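Local structure of isomerase/lactonizing enzyme (Agrobacterium tumefaciens, 1RVK) at residues A[171-176]-A[184-189]; A[207-212]-A[231-236]; A[256-261]-A[278-283]. The protein is of unknown function but belongs to the enolase superfamily and probably uses its bound magnesium ion to stabilise an enolate formed by proton abstraction. All blocks are in the same frame, centred on the assembly; numbering follows the deposited sequence.

Contact 1 of 3, residues A[171-176]-A[184-189]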
loop_
_atom_site.group_PDB
_atom_site.type_symbol
_atom_site.label_atom_id
_atom_site.label_comp_id
_atom_site.label_asym_id
_atom_site.label_seq_id
_atom_site.Cartn_x
_atom_site.Cartn_y
_atom_site.Cartn_z
ATOM N N HIS A 171 5.604 -9.603 -8.405
ATOM C CA HIS A 171 6.663 -8.620 -8.198
ATOM C C HIS A 171 7.810 -9.555 -8.564
ATOM O O HIS A 171 7.976 -10.595 -7.925
ATOM C CB HIS A 171 6.808 -8.186 -6.730
ATOM C CG HIS A 171 5.801 -7.169 -6.289
ATOM N ND1 HIS A 171 4.550 -7.511 -5.823
ATOM C CD2 HIS A 171 5.863 -5.815 -6.237
ATOM C CE1 HIS A 171 3.885 -6.414 -5.501
ATOM N NE2 HIS A 171 4.660 -5.372 -5.743
ATOM N N THR A 172 8.579 -9.227 -9.598
ATOM C CA THR A 172 9.661 -10.111 -10.001
ATOM C C THR A 172 11.005 -9.839 -9.326
ATOM O O THR A 172 11.067 -9.110 -8.336
ATOM C CB THR A 172 9.792 -10.135 -11.542
ATOM O OG1 THR A 172 9.634 -8.809 -12.066
ATOM C CG2 THR A 172 8.707 -11.028 -12.136
ATOM N N TRP A 173 12.075 -10.432 -9.848
ATOM C CA TRP A 173 13.407 -10.298 -9.249
ATOM C C TRP A 173 14.077 -8.933 -9.358
ATOM O O TRP A 173 14.108 -8.319 -10.426
ATOM C CB TRP A 173 14.338 -11.359 -9.833
ATOM C CG TRP A 173 13.868 -12.758 -9.590
ATOM C CD1 TRP A 173 14.120 -13.534 -8.491
ATOM C CD2 TRP A 173 13.062 -13.552 -10.466
ATOM N NE1 TRP A 173 13.520 -14.764 -8.633
ATOM C CE2 TRP A 173 12.862 -14.802 -9.835
ATOM C CE3 TRP A 173 12.486 -13.330 -11.726
ATOM C CZ2 TRP A 173 12.111 -15.827 -10.419
ATOM C CZ3 TRP A 173 11.737 -14.352 -12.310
ATOM C CH2 TRP A 173 11.558 -15.585 -11.652
HETATM N N MSE A 174 14.643 -8.485 -8.240
HETATM C CA MSE A 174 15.318 -7.196 -8.177
HETATM C C MSE A 174 16.574 -7.288 -7.316
HETATM O O MSE A 174 16.647 -8.104 -6.396
HETATM C CB MSE A 174 14.374 -6.151 -7.573
HETATM C CG MSE A 174 13.029 -6.042 -8.277
HETATM SE SE MSE A 174 11.901 -4.692 -7.474
HETATM C CE MSE A 174 10.192 -5.347 -8.081
ATOM N N PRO A 175 17.590 -6.462 -7.608
ATOM C CA PRO A 175 18.784 -6.551 -6.762
ATOM C C PRO A 175 18.367 -6.209 -5.327
ATOM O O PRO A 175 17.368 -5.523 -5.116
ATOM C CB PRO A 175 19.729 -5.518 -7.380
ATOM C CG PRO A 175 18.804 -4.553 -8.067
ATOM C CD PRO A 175 17.755 -5.452 -8.665
ATOM N N PRO A 176 19.137 -6.655 -4.324
ATOM C CA PRO A 176 20.381 -7.425 -4.385
ATOM C C PRO A 176 20.362 -8.880 -4.870
ATOM O O PRO A 176 21.329 -9.606 -4.639
ATOM C CB PRO A 176 20.926 -7.295 -2.965
ATOM C CG PRO A 176 19.687 -7.269 -2.147
ATOM C CD PRO A 176 18.800 -6.328 -2.927
ATOM N N LYS A 184 14.233 -11.209 -19.499
ATOM C CA LYS A 184 13.857 -12.539 -19.955
ATOM C C LYS A 184 13.325 -13.405 -18.819
ATOM O O LYS A 184 12.365 -14.147 -19.008
ATOM C CB LYS A 184 15.039 -13.228 -20.639
ATOM C CG LYS A 184 15.369 -12.626 -21.992
ATOM C CD LYS A 184 16.509 -13.361 -22.672
ATOM C CE LYS A 184 16.766 -12.796 -24.063
ATOM N NZ LYS A 184 17.103 -11.345 -24.019
HETATM N N MSE A 185 13.946 -13.314 -17.645
HETATM C CA MSE A 185 13.497 -14.096 -16.497
HETATM C C MSE A 185 12.120 -13.625 -16.054
HETATM O O MSE A 185 11.242 -14.436 -15.762
HETATM C CB MSE A 185 14.484 -13.967 -15.329
HETATM C CG MSE A 185 15.759 -14.775 -15.490
HETATM SE SE MSE A 185 15.418 -16.687 -15.527
HETATM C CE MSE A 185 15.222 -16.992 -13.640
ATOM N N ASP A 186 11.932 -12.309 -16.003
ATOM C CA ASP A 186 10.647 -11.742 -15.608
ATOM C C ASP A 186 9.539 -12.261 -16.521
ATOM O O ASP A 186 8.461 -12.640 -16.056
ATOM C CB ASP A 186 10.698 -10.212 -15.686
ATOM C CG ASP A 186 11.608 -9.601 -14.636
ATOM O OD1 ASP A 186 11.800 -8.363 -14.661
ATOM O OD2 ASP A 186 12.129 -10.350 -13.782
ATOM N N LEU A 187 9.803 -12.279 -17.824
ATOM C CA LEU A 187 8.810 -12.753 -18.781
ATOM C C LEU A 187 8.536 -14.243 -18.619
ATOM O O LEU A 187 7.408 -14.686 -18.824
ATOM C CB LEU A 187 9.254 -12.452 -20.214
ATOM C CG LEU A 187 9.107 -10.991 -20.649
ATOM C CD1 LEU A 187 9.733 -10.783 -22.020
ATOM C CD2 LEU A 187 7.635 -10.622 -20.666
ATOM N N LYS A 188 9.558 -15.016 -18.258
ATOM C CA LYS A 188 9.365 -16.453 -18.059
ATOM C C LYS A 188 8.441 -16.688 -16.872
ATOM O O LYS A 188 7.619 -17.603 -16.884
ATOM C CB LYS A 188 10.690 -17.169 -17.795
ATOM C CG LYS A 188 11.587 -17.340 -19.011
ATOM C CD LYS A 188 12.678 -18.360 -18.711
ATOM C CE LYS A 188 13.835 -18.271 -19.692
ATOM N NZ LYS A 188 14.648 -17.036 -19.471
ATOM N N ALA A 189 8.590 -15.868 -15.837
ATOM C CA ALA A 189 7.746 -15.994 -14.654
ATOM C C ALA A 189 6.306 -15.684 -15.039
ATOM O O ALA A 189 5.382 -16.404 -14.664
ATOM C CB ALA A 189 8.212 -15.038 -13.568
HETATM O O HOH W 1 12.011 -7.606 -12.204
HETATM O O HOH W 2 14.562 -9.787 -12.756
#
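Thr172 and Trp173 make a buried loop-on-helix contact with Met185, Asp186 and Ala189: the loop that follows barrel strand 167-171 folds back on the first turns of helix 183-197, within one beta-alpha unit. Asp186 lies at the centre. Its carboxylate crosses the side of Thr172, with OD2 3.2 Å from Thr172 CB, while Thr172 CG2 lies near Ala189 CB. The same OD2 meets the edge of the Trp173 indole, 3.6 Å from Trp173 CE3, and the carboxylate and ring planes are only 16° apart. A carboxylate oxygen, probably charged, suits this place because an aromatic edge is slightly positive. Farther round the six-membered ring, Trp173 CZ3 stands 3.8 Å from Ala189 CB, a small side chain that lets the indole come close to the helix. CZ3 also lies 3.5 Å from Met185 O, whose routine helical bond goes to Ala189 N. Met185, a selenomethionine in this crystal, bends at chi2 and chi3, so that its CE lies over one face of the indole; the ring of Tyr153 packs edge-to-face with the indole too.

Two waters join the polar groups. Water 1 bonds to Thr172 OG1 at 2.7 Å and to Asp186 OD1 at 2.6 Å. With chi1 at 41°, Thr172 OG1 sits between its own backbone N and carbonyl carbon, where it can meet that water. Water 2 bonds to Asp186 OD2 at 2.7 Å, and both waters also bond to Trp173 O. Asp186 OD1 has a further partner in the hydroxyl of Tyr211. This supply of polar partners is consistent with a charged carboxylate held in the interior, its orientation fixed by water and tyrosine while the indole edge borders OD2.

Contact 2 of 3, residues A[207-212]-A[231-236]. With MG (magnesium ion), chain B.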
loop_
_atom_site.group_PDB
_atom_site.type_symbol
_atom_site.label_atom_id
_atom_site.label_comp_id
_atom_site.label_asym_id
_atom_site.label_seq_id
_atom_site.Cartn_x
_atom_site.Cartn_y
_atom_site.Cartn_z
ATOM N N ALA A 207 7.426 -5.136 -12.033
ATOM C CA ALA A 207 8.823 -5.534 -12.152
ATOM C C ALA A 207 9.808 -4.507 -11.616
ATOM O O ALA A 207 9.414 -3.482 -11.069
ATOM C CB ALA A 207 9.139 -5.841 -13.611
ATOM N N PHE A 208 11.095 -4.812 -11.763
ATOM C CA PHE A 208 12.184 -3.928 -11.340
ATOM C C PHE A 208 11.786 -2.478 -11.654
ATOM O O PHE A 208 11.525 -2.131 -12.802
ATOM C CB PHE A 208 13.450 -4.344 -12.093
ATOM C CG PHE A 208 14.637 -3.474 -11.835
ATOM C CD1 PHE A 208 15.151 -2.672 -12.850
ATOM C CD2 PHE A 208 15.273 -3.484 -10.597
ATOM C CE1 PHE A 208 16.289 -1.894 -12.635
ATOM C CE2 PHE A 208 16.409 -2.708 -10.373
ATOM C CZ PHE A 208 16.917 -1.914 -11.393
ATOM N N HIS A 209 11.752 -1.635 -10.623
ATOM C CA HIS A 209 11.313 -0.242 -10.752
ATOM C C HIS A 209 12.215 0.761 -11.466
ATOM O O HIS A 209 11.884 1.948 -11.507
ATOM C CB HIS A 209 11.010 0.331 -9.365
ATOM C CG HIS A 209 10.285 -0.610 -8.457
ATOM N ND1 HIS A 209 9.025 -1.092 -8.731
ATOM C CD2 HIS A 209 10.634 -1.129 -7.255
ATOM C CE1 HIS A 209 8.625 -1.866 -7.736
ATOM N NE2 HIS A 209 9.584 -1.904 -6.828
ATOM N N TRP A 210 13.334 0.314 -12.027
ATOM C CA TRP A 210 14.246 1.247 -12.681
ATOM C C TRP A 210 14.794 0.781 -14.030
ATOM O O TRP A 210 15.921 1.129 -14.396
ATOM C CB TRP A 210 15.424 1.550 -11.748
ATOM C CG TRP A 210 15.039 2.020 -10.371
ATOM C CD1 TRP A 210 14.902 3.312 -9.951
ATOM C CD2 TRP A 210 14.784 1.196 -9.225
ATOM N NE1 TRP A 210 14.587 3.345 -8.610
ATOM C CE2 TRP A 210 14.507 2.060 -8.141
ATOM C CE3 TRP A 210 14.763 -0.188 -9.010
ATOM C CZ2 TRP A 210 14.214 1.584 -6.859
ATOM C CZ3 TRP A 210 14.470 -0.663 -7.734
ATOM C CH2 TRP A 210 14.200 0.223 -6.675
ATOM N N TYR A 211 14.015 -0.004 -14.770
ATOM C CA TYR A 211 14.461 -0.468 -16.087
ATOM C C TYR A 211 14.597 0.715 -17.037
ATOM O O TYR A 211 13.876 1.703 -16.919
ATOM C CB TYR A 211 13.444 -1.432 -16.707
ATOM C CG TYR A 211 13.612 -2.891 -16.350
ATOM C CD1 TYR A 211 12.532 -3.630 -15.870
ATOM C CD2 TYR A 211 14.830 -3.548 -16.543
ATOM C CE1 TYR A 211 12.654 -4.990 -15.591
ATOM C CE2 TYR A 211 14.965 -4.911 -16.266
ATOM C CZ TYR A 211 13.868 -5.622 -15.792
ATOM O OH TYR A 211 13.976 -6.964 -15.529
ATOM N N SER A 212 15.522 0.599 -17.984
ATOM C CA SER A 212 15.716 1.635 -18.992
ATOM C C SER A 212 14.483 1.601 -19.899
ATOM O O SER A 212 13.686 0.671 -19.830
ATOM C CB SER A 212 16.950 1.316 -19.827
ATOM O OG SER A 212 16.777 0.076 -20.496
ATOM N N ILE A 231 0.928 -3.238 -16.449
ATOM C CA ILE A 231 2.350 -3.290 -16.162
ATOM C C ILE A 231 2.513 -2.140 -15.177
ATOM O O ILE A 231 2.027 -1.033 -15.415
ATOM C CB ILE A 231 3.202 -3.086 -17.448
ATOM C CG1 ILE A 231 4.691 -3.151 -17.095
ATOM C CG2 ILE A 231 2.834 -1.781 -18.132
ATOM C CD1 ILE A 231 5.611 -3.082 -18.301
ATOM N N GLU A 232 3.169 -2.416 -14.059
ATOM C CA GLU A 232 3.329 -1.428 -13.001
ATOM C C GLU A 232 4.764 -0.989 -12.713
ATOM O O GLU A 232 5.646 -1.814 -12.503
ATOM C CB GLU A 232 2.702 -2.003 -11.728
ATOM C CG GLU A 232 2.673 -1.087 -10.514
ATOM C CD GLU A 232 1.972 -1.752 -9.351
ATOM O OE1 GLU A 232 1.031 -2.538 -9.587
ATOM O OE2 GLU A 232 2.347 -1.490 -8.199
ATOM N N GLU A 233 4.967 0.327 -12.703
ATOM C CA GLU A 233 6.259 0.950 -12.402
ATOM C C GLU A 233 7.483 0.203 -12.931
ATOM O O GLU A 233 8.331 -0.241 -12.163
ATOM C CB GLU A 233 6.374 1.138 -10.878
ATOM C CG GLU A 233 7.530 2.022 -10.421
ATOM C CD GLU A 233 7.461 2.384 -8.938
ATOM O OE1 GLU A 233 8.321 3.172 -8.488
ATOM O OE2 GLU A 233 6.560 1.889 -8.222
ATOM N N PRO A 234 7.603 0.069 -14.260
ATOM C CA PRO A 234 8.777 -0.642 -14.777
ATOM C C PRO A 234 9.983 0.276 -14.974
ATOM O O PRO A 234 11.076 -0.192 -15.288
ATOM C CB PRO A 234 8.268 -1.215 -16.092
ATOM C CG PRO A 234 7.384 -0.110 -16.586
ATOM C CD PRO A 234 6.619 0.313 -15.332
HETATM N N MSE A 235 9.781 1.579 -14.797
HETATM C CA MSE A 235 10.862 2.552 -14.974
HETATM C C MSE A 235 10.871 3.554 -13.821
HETATM O O MSE A 235 9.915 3.636 -13.059
HETATM C CB MSE A 235 10.683 3.308 -16.297
HETATM C CG MSE A 235 10.542 2.416 -17.531
HETATM SE SE MSE A 235 10.146 3.455 -19.136
HETATM C CE MSE A 235 8.438 4.175 -18.575
ATOM N N ASP A 236 11.957 4.313 -13.698
ATOM C CA ASP A 236 12.066 5.307 -12.634
ATOM C C ASP A 236 10.934 6.323 -12.787
ATOM O O ASP A 236 10.902 7.091 -13.752
ATOM C CB ASP A 236 13.434 5.999 -12.708
ATOM C CG ASP A 236 13.736 6.834 -11.475
ATOM O OD1 ASP A 236 14.920 6.891 -11.068
ATOM O OD2 ASP A 236 12.798 7.435 -10.918
HETATM MG MG MG B . 4.046 -1.451 -6.852
HETATM O O HOH W 3 6.386 -3.714 -14.301
HETATM O O HOH W 4 10.425 4.060 -9.938
HETATM O O HOH W 5 14.053 4.266 -15.810
HETATM O O HOH W 6 5.408 -0.314 -8.207
HETATM O O HOH W 7 5.588 -1.382 -5.163
HETATM O O HOH W 8 2.948 -2.985 -5.547
#
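His209 and Tyr211 meet Glu233 and Pro234 at the mouth of the barrel, where the loops after the neighbouring parallel strands 202-206 and 230-232 run together beside the magnesium site of the enolase superfamily. At the strand end the two segments are bridged by water 3, which accepts from Ala207 N and donates to Glu232 O. Glu232 itself reaches the metal with CG anti to the backbone N (chi1 -176°) and an extended chain, which brings OE2 within 2.2 Å of the magnesium ion; its OE1 is held by Lys169 and Trp230.

Beyond the strand the backbones touch directly. His209 CA directs its hydrogen at Glu233 O, 3.3 Å away, and the same carbonyl oxygen lies at the edge of the imidazole. The side chains of this pair cross, with His209 ND1 3.8 Å from Glu233 CD. Farther out, Tyr211 N donates to Pro234 O at 3.0 Å. That bond is bent, with an N-H...O angle of 133°; Pro234 O also lies 3.0 Å from Tyr211 CB. At the rim, Asp236 OD1 meets the edge of the Trp210 indole 3.7 Å from CD1, the carboxylate standing almost perpendicular to the ring, at 88°.

Glu233 divides its carboxylate between two tasks. OE1 bonds to water 4, which also bonds to His209 O, and to Ser259 OG; OE2 accepts at 2.5 Å from water 6, itself a ligand of the metal. An acidic residue suits this spot because a carboxylate can accept at each of its two oxygens. Glu232 is thus a first-shell ligand, and Glu233 a second-shell residue whose bond from water 6 probably fixes how that water is oriented on the metal.

Contact 3 of 3, residues A[256-261]-A[278-283]. With MG (magnesium ion), chain B.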
loop_
_atom_site.group_PDB
_atom_site.type_symbol
_atom_site.label_atom_id
_atom_site.label_comp_id
_atom_site.label_asym_id
_atom_site.label_seq_id
_atom_site.Cartn_x
_atom_site.Cartn_y
_atom_site.Cartn_z
ATOM N N GLY A 256 0.166 3.910 -12.775
ATOM C CA GLY A 256 1.114 4.680 -11.993
ATOM C C GLY A 256 0.597 6.080 -11.725
ATOM O O GLY A 256 -0.489 6.429 -12.176
ATOM N N PRO A 257 1.342 6.904 -10.973
ATOM C CA PRO A 257 2.626 6.572 -10.361
ATOM C C PRO A 257 2.418 6.084 -8.932
ATOM O O PRO A 257 1.556 6.597 -8.220
ATOM C CB PRO A 257 3.366 7.898 -10.409
ATOM C CG PRO A 257 2.269 8.878 -10.091
ATOM C CD PRO A 257 1.059 8.349 -10.858
ATOM N N GLU A 258 3.194 5.094 -8.506
ATOM C CA GLU A 258 3.041 4.605 -7.144
ATOM C C GLU A 258 3.918 5.333 -6.138
ATOM O O GLU A 258 3.422 5.845 -5.134
ATOM C CB GLU A 258 3.355 3.112 -7.046
ATOM C CG GLU A 258 3.145 2.586 -5.632
ATOM C CD GLU A 258 3.620 1.170 -5.453
ATOM O OE1 GLU A 258 3.105 0.287 -6.161
ATOM O OE2 GLU A 258 4.501 0.938 -4.603
ATOM N N SER A 259 5.219 5.385 -6.415
ATOM C CA SER A 259 6.174 5.991 -5.494
ATOM C C SER A 259 6.505 7.465 -5.679
ATOM O O SER A 259 7.044 8.088 -4.769
ATOM C CB SER A 259 7.481 5.186 -5.506
ATOM O OG SER A 259 8.113 5.243 -6.774
ATOM N N ALA A 260 6.194 8.024 -6.842
ATOM C CA ALA A 260 6.495 9.430 -7.101
ATOM C C ALA A 260 5.952 10.352 -6.007
ATOM O O ALA A 260 4.865 10.129 -5.476
ATOM C CB ALA A 260 5.929 9.840 -8.459
ATOM N N ALA A 261 6.722 11.383 -5.670
ATOM C CA ALA A 261 6.304 12.345 -4.656
ATOM C C ALA A 261 5.317 13.320 -5.296
ATOM O O ALA A 261 4.933 13.148 -6.453
ATOM C CB ALA A 261 7.515 13.102 -4.120
ATOM N N ILE A 278 -3.975 4.014 -16.193
ATOM C CA ILE A 278 -4.666 3.783 -14.925
ATOM C C ILE A 278 -3.829 4.531 -13.892
ATOM O O ILE A 278 -2.604 4.408 -13.883
ATOM C CB ILE A 278 -4.675 2.282 -14.548
ATOM C CG1 ILE A 278 -5.344 1.458 -15.650
ATOM C CG2 ILE A 278 -5.397 2.083 -13.224
ATOM C CD1 ILE A 278 -5.169 -0.045 -15.474
ATOM N N LEU A 279 -4.478 5.307 -13.031
ATOM C CA LEU A 279 -3.749 6.063 -12.020
ATOM C C LEU A 279 -3.459 5.179 -10.811
ATOM O O LEU A 279 -4.060 4.114 -10.645
ATOM C CB LEU A 279 -4.572 7.278 -11.582
ATOM C CG LEU A 279 -3.835 8.407 -10.853
ATOM C CD1 LEU A 279 -2.804 9.031 -11.793
ATOM C CD2 LEU A 279 -4.842 9.461 -10.378
ATOM N N ARG A 280 -2.523 5.609 -9.975
ATOM C CA ARG A 280 -2.203 4.850 -8.773
ATOM C C ARG A 280 -2.021 5.820 -7.619
ATOM O O ARG A 280 -1.576 6.955 -7.805
ATOM C CB ARG A 280 -0.932 4.018 -8.964
ATOM C CG ARG A 280 -0.666 3.001 -7.840
ATOM C CD ARG A 280 0.140 1.831 -8.399
ATOM N NE ARG A 280 0.492 0.774 -7.448
ATOM C CZ ARG A 280 -0.367 -0.060 -6.862
ATOM N NH1 ARG A 280 0.085 -0.995 -6.034
ATOM N NH2 ARG A 280 -1.671 0.046 -7.078
ATOM N N THR A 281 -2.404 5.378 -6.431
ATOM C CA THR A 281 -2.265 6.183 -5.233
ATOM C C THR A 281 -2.069 5.194 -4.101
ATOM O O THR A 281 -2.014 3.985 -4.326
ATOM C CB THR A 281 -3.528 7.033 -4.957
ATOM O OG1 THR A 281 -3.252 7.972 -3.910
ATOM C CG2 THR A 281 -4.700 6.144 -4.534
ATOM N N GLY A 282 -1.954 5.711 -2.886
ATOM C CA GLY A 282 -1.774 4.857 -1.731
ATOM C C GLY A 282 -1.699 5.769 -0.531
ATOM O O GLY A 282 -1.122 6.851 -0.623
ATOM N N VAL A 283 -2.282 5.353 0.586
ATOM C CA VAL A 283 -2.259 6.189 1.781
ATOM C C VAL A 283 -0.840 6.592 2.170
ATOM O O VAL A 283 -0.579 7.762 2.462
ATOM C CB VAL A 283 -2.945 5.480 2.964
ATOM C CG1 VAL A 283 -2.758 6.283 4.239
ATOM C CG2 VAL A 283 -4.430 5.317 2.661
HETATM MG MG MG B . 4.046 -1.451 -6.852
HETATM O O HOH W 7 5.588 -1.382 -5.163
HETATM O O HOH W 6 5.408 -0.314 -8.207
HETATM O O HOH W 8 2.948 -2.985 -5.547
#
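Ile278 O takes the backbone N-H of Gly256 at 3.0 Å, joining the parallel strands 254-256 and 278-281. Next comes Leu279, which makes a CA-H...O contact with Gly256 O and whose CD1 lies 4.0 Å from Pro257 CD; a branched apolar side chain suits this patch beside the proline, which follows a cis peptide. Arg280 then reaches toward the metal site. Its CB rests 3.7 Å from Gly256 CA. With CG anti to the backbone N (chi1 -170°) and the chain stretched to NE, it runs alongside Glu258. Both NE (3.0 Å) and NH1 (3.3 Å) of Arg280 grip Glu258 OE1 in a side-on salt bridge. NE meets OE1 on its anti side, close to the carboxylate plane, whereas NH1 comes from above that plane (47°); carboxylate and guanidinium are turned 60° apart. OE1 also binds the magnesium ion at 2.1 Å, so arginine and metal probably both offset its negative charge; NH1 has a second partner in Glu329. Thr281 packs on strand 306-308 and helix 289-301, while Leu279 packs between helices 263-272 and 289-301, behind the barrel wall.

All three contacts belong to the barrel of the enolase C-terminal domain-like region and follow one another along the chain without interleaving. Contacts 1 and 2 have centres about 11 Å apart and meet where Pro175 CD packs on Phe208 CE2 at 3.5 Å. Contacts 2 and 3, their centres about 13 Å apart, share the barrel sheet, whose strands here are parallel, the magnesium ion and its three waters; the centres of contacts 1 and 3 are about 22 Å apart and the two do not touch. The strands run in the order 167-171, 202-206, 230-232, 254-256 and 278-281. Contacts 2 and 3 each bring one glutamate to the metal, Asp206 completing the three protein ligands, whereas contact 1 packs the adjoining loop onto its helix.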